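Local structure of arylamine n-acetyltransferase NAT (Mycobacterium tuberculosis, 4BGF) at residues P48-S53 with A192-S197; Y69-N74 with T109-G114; L125-F130 with T175-T180; Q133-P138 with E152-E157. The protein catalyses the transfer of an acetyl group from acetyl-coenzyme A to arylamines, probably through an acetyl-enzyme intermediate as in other members of its family. All blocks are in the same frame, centred on the assembly; numbering follows the deposited sequence.

Interaction 1: residues P48-S53 with A192-S197; sequences PVDDLS and ASWYAS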
loop_
_atom_site.group_PDB
_atom_site.type_symbol
_atom_site.label_atom_id
_atom_site.label_comp_id
_atom_site.label_asym_id
_atom_site.label_seq_id
_atom_site.Cartn_x
_atom_site.Cartn_y
_atom_site.Cartn_z
ATOM N N PRO A 48 -6.786 2.338 -16.352
ATOM C CA PRO A 48 -6.224 1.123 -15.728
ATOM C C PRO A 48 -4.795 1.255 -15.182
ATOM O O PRO A 48 -4.116 2.252 -15.368
ATOM C CB PRO A 48 -6.279 0.086 -16.867
ATOM C CG PRO A 48 -7.383 0.584 -17.767
ATOM C CD PRO A 48 -7.247 2.085 -17.724
ATOM N N VAL A 49 -4.373 0.246 -14.440
ATOM C CA VAL A 49 -2.994 0.136 -14.022
ATOM C C VAL A 49 -2.498 -1.153 -14.637
ATOM O O VAL A 49 -2.780 -2.217 -14.118
ATOM C CB VAL A 49 -2.846 0.109 -12.485
ATOM C CG1 VAL A 49 -1.428 -0.159 -12.085
ATOM C CG2 VAL A 49 -3.277 1.423 -11.885
ATOM N N ASP A 50 -1.780 -1.071 -15.751
ATOM C CA ASP A 50 -1.201 -2.275 -16.311
ATOM C C ASP A 50 0.266 -2.114 -16.712
ATOM O O ASP A 50 0.877 -3.054 -17.183
ATOM C CB ASP A 50 -2.100 -2.867 -17.424
ATOM C CG ASP A 50 -1.943 -2.177 -18.754
ATOM O OD1 ASP A 50 -1.888 -0.929 -18.775
ATOM O OD2 ASP A 50 -1.888 -2.898 -19.780
ATOM N N ASP A 51 0.851 -0.945 -16.487
ATOM C CA ASP A 51 2.291 -0.767 -16.695
ATOM C C ASP A 51 2.925 -0.718 -15.299
ATOM O O ASP A 51 2.647 0.179 -14.532
ATOM C CB ASP A 51 2.558 0.514 -17.534
ATOM C CG ASP A 51 3.995 0.622 -18.066
ATOM O OD1 ASP A 51 4.915 -0.051 -17.572
ATOM O OD2 ASP A 51 4.198 1.418 -18.995
ATOM N N LEU A 52 3.716 -1.727 -14.960
ATOM C CA LEU A 52 4.348 -1.820 -13.648
ATOM C C LEU A 52 5.858 -1.742 -13.781
ATOM O O LEU A 52 6.589 -2.275 -12.938
ATOM C CB LEU A 52 3.949 -3.119 -12.931
ATOM C CG LEU A 52 2.441 -3.391 -12.770
ATOM C CD1 LEU A 52 2.182 -4.634 -11.928
ATOM C CD2 LEU A 52 1.730 -2.195 -12.183
ATOM N N SER A 53 6.309 -1.064 -14.841
ATOM C CA SER A 53 7.721 -0.781 -15.064
ATOM C C SER A 53 8.211 0.382 -14.221
ATOM O O SER A 53 7.443 1.269 -13.864
ATOM C CB SER A 53 7.968 -0.469 -16.529
ATOM O OG SER A 53 7.488 0.802 -16.892
ATOM N N ALA A 192 -3.096 -9.554 -12.732
ATOM C CA ALA A 192 -3.846 -9.284 -11.508
ATOM C C ALA A 192 -4.243 -7.825 -11.399
ATOM O O ALA A 192 -5.395 -7.483 -11.094
ATOM C CB ALA A 192 -3.012 -9.673 -10.314
ATOM N N SER A 193 -3.276 -6.953 -11.633
ATOM C CA SER A 193 -3.558 -5.523 -11.605
ATOM C C SER A 193 -4.557 -5.104 -12.693
ATOM O O SER A 193 -5.308 -4.171 -12.494
ATOM C CB SER A 193 -2.286 -4.712 -11.750
ATOM O OG SER A 193 -2.543 -3.336 -11.543
ATOM N N TRP A 194 -4.513 -5.756 -13.851
ATOM C CA TRP A 194 -5.472 -5.487 -14.906
ATOM C C TRP A 194 -6.869 -5.818 -14.431
ATOM O O TRP A 194 -7.806 -5.097 -14.702
ATOM C CB TRP A 194 -5.137 -6.299 -16.182
ATOM C CG TRP A 194 -6.122 -6.110 -17.305
ATOM C CD1 TRP A 194 -7.123 -6.966 -17.688
ATOM C CD2 TRP A 194 -6.203 -4.980 -18.184
ATOM N NE1 TRP A 194 -7.815 -6.439 -18.745
ATOM C CE2 TRP A 194 -7.278 -5.224 -19.074
ATOM C CE3 TRP A 194 -5.469 -3.786 -18.306
ATOM C CZ2 TRP A 194 -7.640 -4.317 -20.066
ATOM C CZ3 TRP A 194 -5.828 -2.889 -19.275
ATOM C CH2 TRP A 194 -6.903 -3.154 -20.153
ATOM N N TYR A 195 -7.010 -6.940 -13.754
ATOM C CA TYR A 195 -8.292 -7.317 -13.180
ATOM C C TYR A 195 -8.684 -6.304 -12.094
ATOM O O TYR A 195 -9.799 -5.785 -12.105
ATOM C CB TYR A 195 -8.184 -8.708 -12.580
ATOM C CG TYR A 195 -9.487 -9.308 -12.174
ATOM C CD1 TYR A 195 -10.012 -9.088 -10.911
ATOM C CD2 TYR A 195 -10.191 -10.115 -13.054
ATOM C CE1 TYR A 195 -11.219 -9.645 -10.538
ATOM C CE2 TYR A 195 -11.395 -10.688 -12.701
ATOM C CZ TYR A 195 -11.914 -10.441 -11.437
ATOM O OH TYR A 195 -13.118 -11.030 -11.101
ATOM N N ALA A 196 -7.755 -6.003 -11.176
ATOM C CA ALA A 196 -7.997 -5.033 -10.098
ATOM C C ALA A 196 -8.470 -3.652 -10.578
ATOM O O ALA A 196 -9.302 -3.022 -9.947
ATOM C CB ALA A 196 -6.728 -4.869 -9.226
ATOM N N SER A 197 -7.910 -3.167 -11.679
ATOM C CA SER A 197 -8.172 -1.807 -12.135
ATOM C C SER A 197 -9.105 -1.707 -13.348
ATOM O O SER A 197 -9.257 -0.626 -13.891
ATOM C CB SER A 197 -6.847 -1.114 -12.441
ATOM O OG SER A 197 -6.175 -1.787 -13.472
#
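S193 and S197, about one turn apart on helix 186-198, hold the backbone of V49 at both its N-H and its C=O, and so fasten the loop between helices 41-44 and 54-63 to this helix of the arylamine N-acetyltransferase fold. S197 OG sits between its own backbone N and carbonyl carbon (chi1 62°), folded back over the helix. There it accepts V49 N at 2.9 Å in an almost straight bond (175°) and donates to S193 O at 2.7 Å. That carbonyl also takes the helical N-H of S197, the two donors arriving from opposite faces of its plane. S193 OG, trans to its own backbone N (chi1 -172°), donates to V49 O at 2.8 Å. A further bond to Y69 OH ties the same hydroxyl to the residue preceding helix 70-83. V49 itself is buried, its CG1 branch 3.4 Å from S193 OG. Nearer the surface, W194 lies alongside P48 and D50, all three side chains running the same way. P48 CB approaches W194 CZ3 obliquely at 3.9 Å, while D50 CB meets the indole at its edge, 3.6 Å from CE3.

Interaction 2: residues Y69-N74 with T109-G114; sequences YCFEHN and THTLLG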
loop_
_atom_site.group_PDB
_atom_site.type_symbol
_atom_site.label_atom_id
_atom_site.label_comp_id
_atom_site.label_asym_id
_atom_site.label_seq_id
_atom_site.Cartn_x
_atom_site.Cartn_y
_atom_site.Cartn_z
ATOM N N TYR A 69 -2.089 2.252 -5.810
ATOM C CA TYR A 69 -2.477 1.104 -5.000
ATOM C C TYR A 69 -1.345 0.021 -4.889
ATOM O O TYR A 69 -0.194 0.326 -5.135
ATOM C CB TYR A 69 -3.858 0.569 -5.446
ATOM C CG TYR A 69 -4.034 -0.245 -6.755
ATOM C CD1 TYR A 69 -2.982 -0.567 -7.601
ATOM C CD2 TYR A 69 -5.299 -0.723 -7.102
ATOM C CE1 TYR A 69 -3.198 -1.335 -8.783
ATOM C CE2 TYR A 69 -5.523 -1.465 -8.249
ATOM C CZ TYR A 69 -4.475 -1.779 -9.084
ATOM O OH TYR A 69 -4.734 -2.526 -10.215
ATOM N N CYS A 70 -1.655 -1.212 -4.482
ATOM C CA CYS A 70 -0.601 -2.174 -4.089
ATOM C C CYS A 70 0.497 -2.504 -5.127
ATOM O O CYS A 70 1.631 -2.674 -4.772
ATOM C CB CYS A 70 -1.211 -3.471 -3.524
ATOM S SG CYS A 70 -2.053 -4.612 -4.646
ATOM N N PHE A 71 0.155 -2.564 -6.396
ATOM C CA PHE A 71 1.102 -2.966 -7.436
ATOM C C PHE A 71 2.023 -1.834 -7.783
ATOM O O PHE A 71 3.129 -2.035 -8.246
ATOM C CB PHE A 71 0.364 -3.401 -8.704
ATOM C CG PHE A 71 -0.402 -4.663 -8.551
ATOM C CD1 PHE A 71 0.230 -5.878 -8.637
ATOM C CD2 PHE A 71 -1.752 -4.630 -8.326
ATOM C CE1 PHE A 71 -0.475 -7.055 -8.515
ATOM C CE2 PHE A 71 -2.449 -5.795 -8.181
ATOM C CZ PHE A 71 -1.787 -7.023 -8.285
ATOM N N GLU A 72 1.522 -0.630 -7.564
ATOM C CA GLU A 72 2.273 0.580 -7.796
ATOM C C GLU A 72 3.198 0.895 -6.615
ATOM O O GLU A 72 4.349 1.308 -6.801
ATOM C CB GLU A 72 1.297 1.734 -8.060
ATOM C CG GLU A 72 0.343 1.474 -9.240
ATOM C CD GLU A 72 -0.722 2.555 -9.421
ATOM O OE1 GLU A 72 -1.729 2.523 -8.697
ATOM O OE2 GLU A 72 -0.544 3.444 -10.273
ATOM N N HIS A 73 2.684 0.699 -5.407
ATOM C CA HIS A 73 3.426 0.975 -4.209
ATOM C C HIS A 73 4.501 -0.063 -4.126
ATOM O O HIS A 73 5.661 0.274 -4.083
ATOM C CB HIS A 73 2.538 0.933 -2.964
ATOM C CG HIS A 73 1.910 2.254 -2.586
ATOM N ND1 HIS A 73 2.614 3.283 -1.999
ATOM C CD2 HIS A 73 0.631 2.688 -2.664
ATOM C CE1 HIS A 73 1.810 4.301 -1.757
ATOM N NE2 HIS A 73 0.593 3.964 -2.139
ATOM N N ASN A 74 4.113 -1.331 -4.128
ATOM C CA ASN A 74 5.068 -2.388 -3.872
ATOM C C ASN A 74 5.919 -2.708 -5.083
ATOM O O ASN A 74 6.972 -3.314 -4.949
ATOM C CB ASN A 74 4.380 -3.640 -3.348
ATOM C CG ASN A 74 4.042 -3.540 -1.899
ATOM O OD1 ASN A 74 4.692 -2.826 -1.141
ATOM N ND2 ASN A 74 3.037 -4.265 -1.500
ATOM N N THR A 109 -5.164 -10.474 -5.867
ATOM C CA THR A 109 -5.050 -9.122 -6.387
ATOM C C THR A 109 -4.358 -8.230 -5.359
ATOM O O THR A 109 -4.501 -7.021 -5.385
ATOM C CB THR A 109 -6.435 -8.504 -6.761
ATOM O OG1 THR A 109 -7.329 -8.587 -5.656
ATOM C CG2 THR A 109 -7.067 -9.191 -7.963
ATOM N N HIS A 110 -3.666 -8.861 -4.419
ATOM C CA HIS A 110 -2.701 -8.174 -3.598
ATOM C C HIS A 110 -1.262 -8.685 -3.877
ATOM O O HIS A 110 -1.062 -9.811 -4.302
ATOM C CB HIS A 110 -3.064 -8.308 -2.122
ATOM C CG HIS A 110 -2.170 -7.520 -1.227
ATOM N ND1 HIS A 110 -2.053 -6.154 -1.324
ATOM C CD2 HIS A 110 -1.317 -7.910 -0.254
ATOM C CE1 HIS A 110 -1.180 -5.728 -0.434
ATOM N NE2 HIS A 110 -0.725 -6.770 0.231
ATOM N N THR A 111 -0.285 -7.821 -3.669
ATOM C CA THR A 111 1.088 -8.166 -3.873
ATOM C C THR A 111 1.876 -7.508 -2.767
ATOM O O THR A 111 1.564 -6.386 -2.368
ATOM C CB THR A 111 1.575 -7.719 -5.273
ATOM O OG1 THR A 111 2.884 -8.252 -5.534
ATOM C CG2 THR A 111 1.614 -6.238 -5.400
ATOM N N LEU A 112 2.845 -8.240 -2.235
ATOM C CA LEU A 112 3.793 -7.728 -1.261
ATOM C C LEU A 112 5.227 -8.185 -1.689
ATOM O O LEU A 112 5.406 -8.717 -2.784
ATOM C CB LEU A 112 3.448 -8.259 0.138
ATOM C CG LEU A 112 3.486 -9.793 0.309
ATOM C CD1 LEU A 112 3.815 -10.148 1.693
ATOM C CD2 LEU A 112 2.190 -10.516 -0.118
ATOM N N LEU A 113 6.219 -8.001 -0.816
ATOM C CA LEU A 113 7.633 -8.297 -1.118
ATOM C C LEU A 113 8.237 -9.168 -0.056
ATOM O O LEU A 113 7.882 -9.046 1.108
ATOM C CB LEU A 113 8.488 -7.031 -1.148
ATOM C CG LEU A 113 7.934 -5.905 -1.992
ATOM C CD1 LEU A 113 8.851 -4.695 -1.848
ATOM C CD2 LEU A 113 7.742 -6.353 -3.442
ATOM N N GLY A 114 9.174 -10.027 -0.470
ATOM C CA GLY A 114 10.047 -10.751 0.442
ATOM C C GLY A 114 11.487 -10.332 0.185
ATOM O O GLY A 114 12.020 -10.609 -0.880
#
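C70 and H110 meet as the probable cysteine and histidine of the Cys-His-Asp catalytic triad of this family, with D127 beyond accepting from H110 NE2. C70 opens helix 70-83; H110 lies near the start of strand 110-116, and the two short axes run almost parallel (16°), 7.8 Å apart. The first torsion of the cysteine (chi1 71°) tucks SG over its own backbone and sets it beside the imidazole: C70 SG is 3.7 Å from H110 ND1, the sulfur standing obliquely to the ring, and C70 CB is as near to the same nitrogen, at 3.6 Å. T109 O approaches C70 SG at 3.5 Å. T109 and H110 both lie opposite A93 in a classic beta bulge.

F71 and T111 pack at a slant, the methyl T111 CG2 lying 3.5 Å from F71 CD1; the hydroxyl branch of T111 turns to the F91 carbonyl instead. One turn along the helix, the carboxamide of N74 bridges helix, strand and triad. Its ND2 donates to T111 O at 2.7 Å, with the acceptor close to the amide plane but the bond bent (144°). The same ND2 also reaches D127 OD1, and OD1 of N74 accepts from V128 N, so three bonds fix the rotation of this buried amide and make it a second-shell support for the aspartate. Two residues on from T111, L113 points toward the helix and covers the backbone, its CD2 3.5 Å from N74 O, a carbonyl that also accepts from R90 NH1.

Interaction 3: residues L125-F130 with T175-T180; sequences LVDVGF and TLYEFT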
loop_
_atom_site.group_PDB
_atom_site.type_symbol
_atom_site.label_atom_id
_atom_site.label_comp_id
_atom_site.label_asym_id
_atom_site.label_seq_id
_atom_site.Cartn_x
_atom_site.Cartn_y
_atom_site.Cartn_z
ATOM N N LEU A 125 9.485 -9.683 5.259
ATOM C CA LEU A 125 8.337 -9.195 4.548
ATOM C C LEU A 125 8.278 -7.663 4.551
ATOM O O LEU A 125 8.469 -7.032 5.581
ATOM C CB LEU A 125 7.104 -9.784 5.197
ATOM C CG LEU A 125 5.706 -9.541 4.617
ATOM C CD1 LEU A 125 4.784 -10.535 5.267
ATOM C CD2 LEU A 125 5.139 -8.120 4.805
ATOM N N VAL A 126 8.001 -7.083 3.381
ATOM C CA VAL A 126 7.817 -5.650 3.214
ATOM C C VAL A 126 6.510 -5.411 2.435
ATOM O O VAL A 126 6.255 -6.039 1.408
ATOM C CB VAL A 126 9.063 -5.002 2.528
ATOM C CG1 VAL A 126 8.878 -3.491 2.308
ATOM C CG2 VAL A 126 10.311 -5.285 3.332
ATOM N N ASP A 127 5.654 -4.534 2.952
ATOM C CA ASP A 127 4.368 -4.229 2.303
ATOM C C ASP A 127 3.914 -2.794 2.583
ATOM O O ASP A 127 3.379 -2.520 3.649
ATOM C CB ASP A 127 3.274 -5.209 2.762
ATOM C CG ASP A 127 2.033 -5.126 1.912
ATOM O OD1 ASP A 127 2.005 -4.278 1.014
ATOM O OD2 ASP A 127 1.092 -5.896 2.137
ATOM N N VAL A 128 4.119 -1.893 1.622
ATOM C CA VAL A 128 3.706 -0.496 1.748
ATOM C C VAL A 128 2.469 -0.238 0.881
ATOM O O VAL A 128 2.181 0.904 0.550
ATOM C CB VAL A 128 4.863 0.521 1.391
ATOM C CG1 VAL A 128 6.029 0.344 2.329
ATOM C CG2 VAL A 128 5.367 0.379 -0.064
ATOM N N GLY A 129 1.739 -1.298 0.538
ATOM C CA GLY A 129 0.680 -1.197 -0.441
ATOM C C GLY A 129 -0.659 -1.745 -0.025
ATOM O O GLY A 129 -1.548 -1.853 -0.851
ATOM N N PHE A 130 -0.804 -2.108 1.245
ATOM C CA PHE A 130 -2.051 -2.633 1.733
ATOM C C PHE A 130 -3.071 -1.524 2.146
ATOM O O PHE A 130 -4.241 -1.810 2.365
ATOM C CB PHE A 130 -1.792 -3.641 2.860
ATOM C CG PHE A 130 -3.012 -4.376 3.287
ATOM C CD1 PHE A 130 -3.601 -5.309 2.457
ATOM C CD2 PHE A 130 -3.593 -4.118 4.509
ATOM C CE1 PHE A 130 -4.747 -5.967 2.828
ATOM C CE2 PHE A 130 -4.733 -4.771 4.903
ATOM C CZ PHE A 130 -5.320 -5.707 4.055
ATOM N N THR A 175 -7.000 -10.792 10.675
ATOM C CA THR A 175 -6.323 -11.381 9.522
ATOM C C THR A 175 -6.465 -10.487 8.293
ATOM O O THR A 175 -7.559 -10.156 7.861
ATOM C CB THR A 175 -6.837 -12.812 9.233
ATOM O OG1 THR A 175 -6.567 -13.668 10.358
ATOM C CG2 THR A 175 -6.150 -13.379 8.027
ATOM N N LEU A 176 -5.338 -10.063 7.758
ATOM C CA LEU A 176 -5.344 -9.111 6.659
ATOM C C LEU A 176 -5.419 -9.812 5.308
ATOM O O LEU A 176 -6.325 -9.562 4.515
ATOM C CB LEU A 176 -4.114 -8.225 6.760
ATOM C CG LEU A 176 -3.997 -7.618 8.157
ATOM C CD1 LEU A 176 -2.741 -6.792 8.242
ATOM C CD2 LEU A 176 -5.222 -6.768 8.529
ATOM N N TYR A 177 -4.475 -10.715 5.088
ATOM C CA TYR A 177 -4.394 -11.450 3.849
ATOM C C TYR A 177 -3.624 -12.750 3.982
ATOM O O TYR A 177 -2.961 -13.005 4.987
ATOM C CB TYR A 177 -3.771 -10.579 2.765
ATOM C CG TYR A 177 -2.392 -10.022 3.070
ATOM C CD1 TYR A 177 -1.271 -10.831 3.076
ATOM C CD2 TYR A 177 -2.220 -8.686 3.303
ATOM C CE1 TYR A 177 -0.045 -10.332 3.330
ATOM C CE2 TYR A 177 -0.991 -8.177 3.556
ATOM C CZ TYR A 177 0.094 -9.004 3.558
ATOM O OH TYR A 177 1.333 -8.468 3.794
ATOM N N GLU A 178 -3.742 -13.577 2.955
ATOM C CA GLU A 178 -3.067 -14.863 2.905
ATOM C C GLU A 178 -2.207 -14.954 1.625
ATOM O O GLU A 178 -2.594 -14.458 0.572
ATOM C CB GLU A 178 -4.095 -16.001 2.986
ATOM C CG GLU A 178 -5.155 -15.958 1.904
ATOM C CD GLU A 178 -6.368 -16.804 2.226
ATOM O OE1 GLU A 178 -6.287 -17.626 3.161
ATOM O OE2 GLU A 178 -7.400 -16.649 1.539
ATOM N N PHE A 179 -1.030 -15.571 1.742
ATOM C CA PHE A 179 -0.070 -15.624 0.643
ATOM C C PHE A 179 0.820 -16.857 0.686
ATOM O O PHE A 179 0.912 -17.535 1.708
ATOM C CB PHE A 179 0.797 -14.369 0.631
ATOM C CG PHE A 179 1.715 -14.246 1.821
ATOM C CD1 PHE A 179 1.218 -13.859 3.058
ATOM C CD2 PHE A 179 3.074 -14.509 1.702
ATOM C CE1 PHE A 179 2.044 -13.739 4.143
ATOM C CE2 PHE A 179 3.909 -14.389 2.806
ATOM C CZ PHE A 179 3.391 -13.994 4.018
ATOM N N THR A 180 1.451 -17.150 -0.449
ATOM C CA THR A 180 2.550 -18.110 -0.493
ATOM C C THR A 180 3.801 -17.371 -0.875
ATOM O O THR A 180 3.732 -16.269 -1.386
ATOM C CB THR A 180 2.331 -19.247 -1.508
ATOM O OG1 THR A 180 2.429 -18.737 -2.838
ATOM C CG2 THR A 180 0.971 -19.899 -1.310
#
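The probable acid of the Cys-His-Asp triad, D127, meets the phenol of Y177 here: D127 OD2 lies 3.1 Å from Y177 OH and 3.4 Å from Y177 CE2, the two side chains coming from opposite directions. Both carboxylate oxygens are already engaged by H110 and N74, and OD1 also closes an Asx turn, G129 N donating to D127 OD1 at 3.0 Å from above the carboxylate plane (36° out of it). The carboxylate is thereby held against rotation. Strands 124-126 and 173-179 belong to one seven-stranded antiparallel sheet without being neighbours in it; strands 110-116 and 87-95 run between them, and the contact is made by side chains over their shared face. F130, in the loop that follows strand 124-126, meets Y177 in an edge-to-face pair, the edge of the tyrosine turned to the phenylalanine face, centroids 5.4 Å apart and planes at 63°. Y177 CD2 comes to 3.7 Å from F130 CE1. The first torsion of Y177 (chi1 57°) swings its ring toward the carboxylate; both rings also meet that of H110, F130 edge-to-face. The far end of the F130 ring rests on L176, with CZ 3.9 Å from L176 CB. L125 forks at the other end: CD2 lies 4.0 Å from Y177 OH, and CD1 touches F179 CZ at 3.9 Å.

Interaction 4: residues Q133-P138 with E152-E157; sequences QTPTSP and EPYRLE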
loop_
_atom_site.group_PDB
_atom_site.type_symbol
_atom_site.label_atom_id
_atom_site.label_comp_id
_atom_site.label_asym_id
_atom_site.label_seq_id
_atom_site.Cartn_x
_atom_site.Cartn_y
_atom_site.Cartn_z
ATOM N N GLN A 133 -3.995 -0.088 6.770
ATOM C CA GLN A 133 -3.522 -1.081 7.741
ATOM C C GLN A 133 -2.271 -1.822 7.275
ATOM O O GLN A 133 -1.972 -2.891 7.749
ATOM C CB GLN A 133 -4.656 -2.078 8.023
ATOM C CG GLN A 133 -4.578 -2.871 9.335
ATOM C CD GLN A 133 -4.518 -1.988 10.575
ATOM O OE1 GLN A 133 -3.694 -2.196 11.453
ATOM N NE2 GLN A 133 -5.421 -1.041 10.671
ATOM N N THR A 134 -1.544 -1.250 6.349
ATOM C CA THR A 134 -0.375 -1.909 5.852
ATOM C C THR A 134 0.621 -1.916 7.037
ATOM O O THR A 134 0.515 -1.081 7.940
ATOM C CB THR A 134 0.080 -1.191 4.564
ATOM O OG1 THR A 134 0.791 -2.078 3.687
ATOM C CG2 THR A 134 0.905 0.013 4.863
ATOM N N PRO A 135 1.546 -2.910 7.088
ATOM C CA PRO A 135 2.546 -2.894 8.171
ATOM C C PRO A 135 3.555 -1.760 8.011
ATOM O O PRO A 135 3.857 -1.348 6.897
ATOM C CB PRO A 135 3.250 -4.239 8.009
ATOM C CG PRO A 135 2.994 -4.597 6.604
ATOM C CD PRO A 135 1.656 -4.150 6.307
ATOM N N THR A 136 4.089 -1.276 9.123
ATOM C CA THR A 136 4.865 -0.038 9.168
ATOM C C THR A 136 6.346 -0.337 9.511
ATOM O O THR A 136 7.172 0.560 9.571
ATOM C CB THR A 136 4.218 0.918 10.211
ATOM O OG1 THR A 136 4.181 0.259 11.471
ATOM C CG2 THR A 136 2.785 1.233 9.852
ATOM N N SER A 137 6.668 -1.614 9.725
ATOM C CA SER A 137 8.030 -2.065 10.010
ATOM C C SER A 137 8.262 -3.303 9.190
ATOM O O SER A 137 7.333 -4.067 8.961
ATOM C CB SER A 137 8.224 -2.434 11.490
ATOM O OG SER A 137 8.026 -1.318 12.301
ATOM N N PRO A 138 9.502 -3.521 8.745
ATOM C CA PRO A 138 9.787 -4.827 8.151
ATOM C C PRO A 138 9.420 -5.919 9.130
ATOM O O PRO A 138 9.581 -5.736 10.331
ATOM C CB PRO A 138 11.304 -4.800 7.953
ATOM C CG PRO A 138 11.646 -3.353 7.861
ATOM C CD PRO A 138 10.673 -2.627 8.737
ATOM N N GLU A 152 0.966 -0.975 15.639
ATOM C CA GLU A 152 0.479 -2.167 16.322
ATOM C C GLU A 152 1.434 -3.299 16.026
ATOM O O GLU A 152 2.174 -3.229 15.062
ATOM C CB GLU A 152 -0.919 -2.525 15.803
ATOM C CG GLU A 152 -1.904 -1.339 15.804
ATOM C CD GLU A 152 -1.954 -0.627 14.477
ATOM O OE1 GLU A 152 -1.016 -0.811 13.684
ATOM O OE2 GLU A 152 -2.923 0.121 14.237
ATOM N N PRO A 153 1.440 -4.355 16.866
ATOM C CA PRO A 153 2.277 -5.506 16.504
ATOM C C PRO A 153 1.581 -6.458 15.530
ATOM O O PRO A 153 0.349 -6.606 15.524
ATOM C CB PRO A 153 2.482 -6.220 17.849
ATOM C CG PRO A 153 2.089 -5.245 18.870
ATOM C CD PRO A 153 0.993 -4.478 18.256
ATOM N N TYR A 154 2.400 -7.109 14.708
ATOM C CA TYR A 154 1.928 -8.017 13.680
ATOM C C TYR A 154 2.448 -9.414 13.936
ATOM O O TYR A 154 3.349 -9.629 14.747
ATOM C CB TYR A 154 2.363 -7.538 12.285
ATOM C CG TYR A 154 1.508 -6.415 11.731
ATOM C CD1 TYR A 154 1.365 -5.234 12.427
ATOM C CD2 TYR A 154 0.850 -6.536 10.515
ATOM C CE1 TYR A 154 0.606 -4.215 11.947
ATOM C CE2 TYR A 154 0.079 -5.517 10.027
ATOM C CZ TYR A 154 -0.035 -4.361 10.747
ATOM O OH TYR A 154 -0.789 -3.329 10.294
ATOM N N ARG A 155 1.843 -10.350 13.237
ATOM C CA ARG A 155 2.170 -11.741 13.388
ATOM C C ARG A 155 1.854 -12.498 12.083
ATOM O O ARG A 155 0.915 -12.141 11.373
ATOM C CB ARG A 155 1.365 -12.293 14.561
ATOM C CG ARG A 155 1.443 -13.764 14.756
ATOM C CD ARG A 155 0.707 -14.202 15.998
ATOM N NE ARG A 155 -0.733 -14.335 15.782
ATOM C CZ ARG A 155 -1.600 -14.795 16.683
ATOM N NH1 ARG A 155 -1.203 -15.165 17.883
ATOM N NH2 ARG A 155 -2.874 -14.886 16.383
ATOM N N LEU A 156 2.667 -13.515 11.774
ATOM C CA LEU A 156 2.423 -14.462 10.679
ATOM C C LEU A 156 2.058 -15.802 11.282
ATOM O O LEU A 156 2.625 -16.189 12.295
ATOM C CB LEU A 156 3.680 -14.656 9.844
ATOM C CG LEU A 156 4.053 -13.524 8.888
ATOM C CD1 LEU A 156 5.542 -13.290 8.860
ATOM C CD2 LEU A 156 3.559 -13.811 7.520
ATOM N N GLU A 157 1.126 -16.513 10.666
ATOM C CA GLU A 157 0.719 -17.823 11.158
ATOM C C GLU A 157 0.713 -18.752 9.972
ATOM O O GLU A 157 0.612 -18.316 8.836
ATOM C CB GLU A 157 -0.644 -17.770 11.861
ATOM C CG GLU A 157 -0.655 -16.913 13.173
ATOM C CD GLU A 157 -0.100 -17.610 14.419
ATOM O OE1 GLU A 157 0.892 -18.346 14.295
ATOM O OE2 GLU A 157 -0.634 -17.395 15.536
#
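Y154 OH donates to Q133 O at 2.8 Å, from well above the carbonyl plane (52° out of it), while Q133 O itself lies at the edge of the phenol ring. The side chain of Q133 bends at its second torsion (chi2 58°), which brings Q133 OE1 to within 3.3 Å of Y154 OH, with amide and ring nearly parallel. P135 covers one face of the ring in a CH-pi contact: its CB stands 4.2 Å from the Y154 ring centroid, 21° off the normal and displaced toward the rim. Hydroxyl and ring of this buried tyrosine are thus both fixed by the loop 133-138. This loop leads to strand 139-140, one edge of the seven-stranded antiparallel sheet, yet packs on Y154 of the other edge strand, 154-159, in keeping with a curled beta domain as in other arylamine N-acetyltransferases. Further out, E152 brings its carboxylate across the end of Q133, E152 OE2 lying 3.7 Å from Q133 OE1. The two oxygens make no attractive pair; E152 OE1 is instead salt-bridged to R218 of strand 217-222, in the other sheet, which also donates to T134 O. T134 directs its CB away from strand 154-159; its hydroxyl bonds to D127 O and F130 N, which links this loop to the triad turn. Beyond them, the hydroxyl of T136 bonds to that of T150, and S137 OG takes T150 N and pairs with Q26 OE1.

Interactions 2 and 3 are the buried heart of the fold and share one site through the aspartate D127, and strands 110-116 and 124-126 are neighbours in the sheet. Interaction 1 is more peripheral, pairing serine hydroxyls with a loop backbone beside a surface tryptophan, yet it reaches interaction 2 through the S193-Y69 hydroxyl pair. Interaction 4, buried at an edge of the seven-stranded sheet, lies across the chain's centre from interaction 1, their nearest atoms about 15 Å apart. It joins interaction 3 through T134 OG1 and D127 O and through packing of L156 on F179. Rings dominate interaction 3, whereas a single tyrosine carries interaction 4.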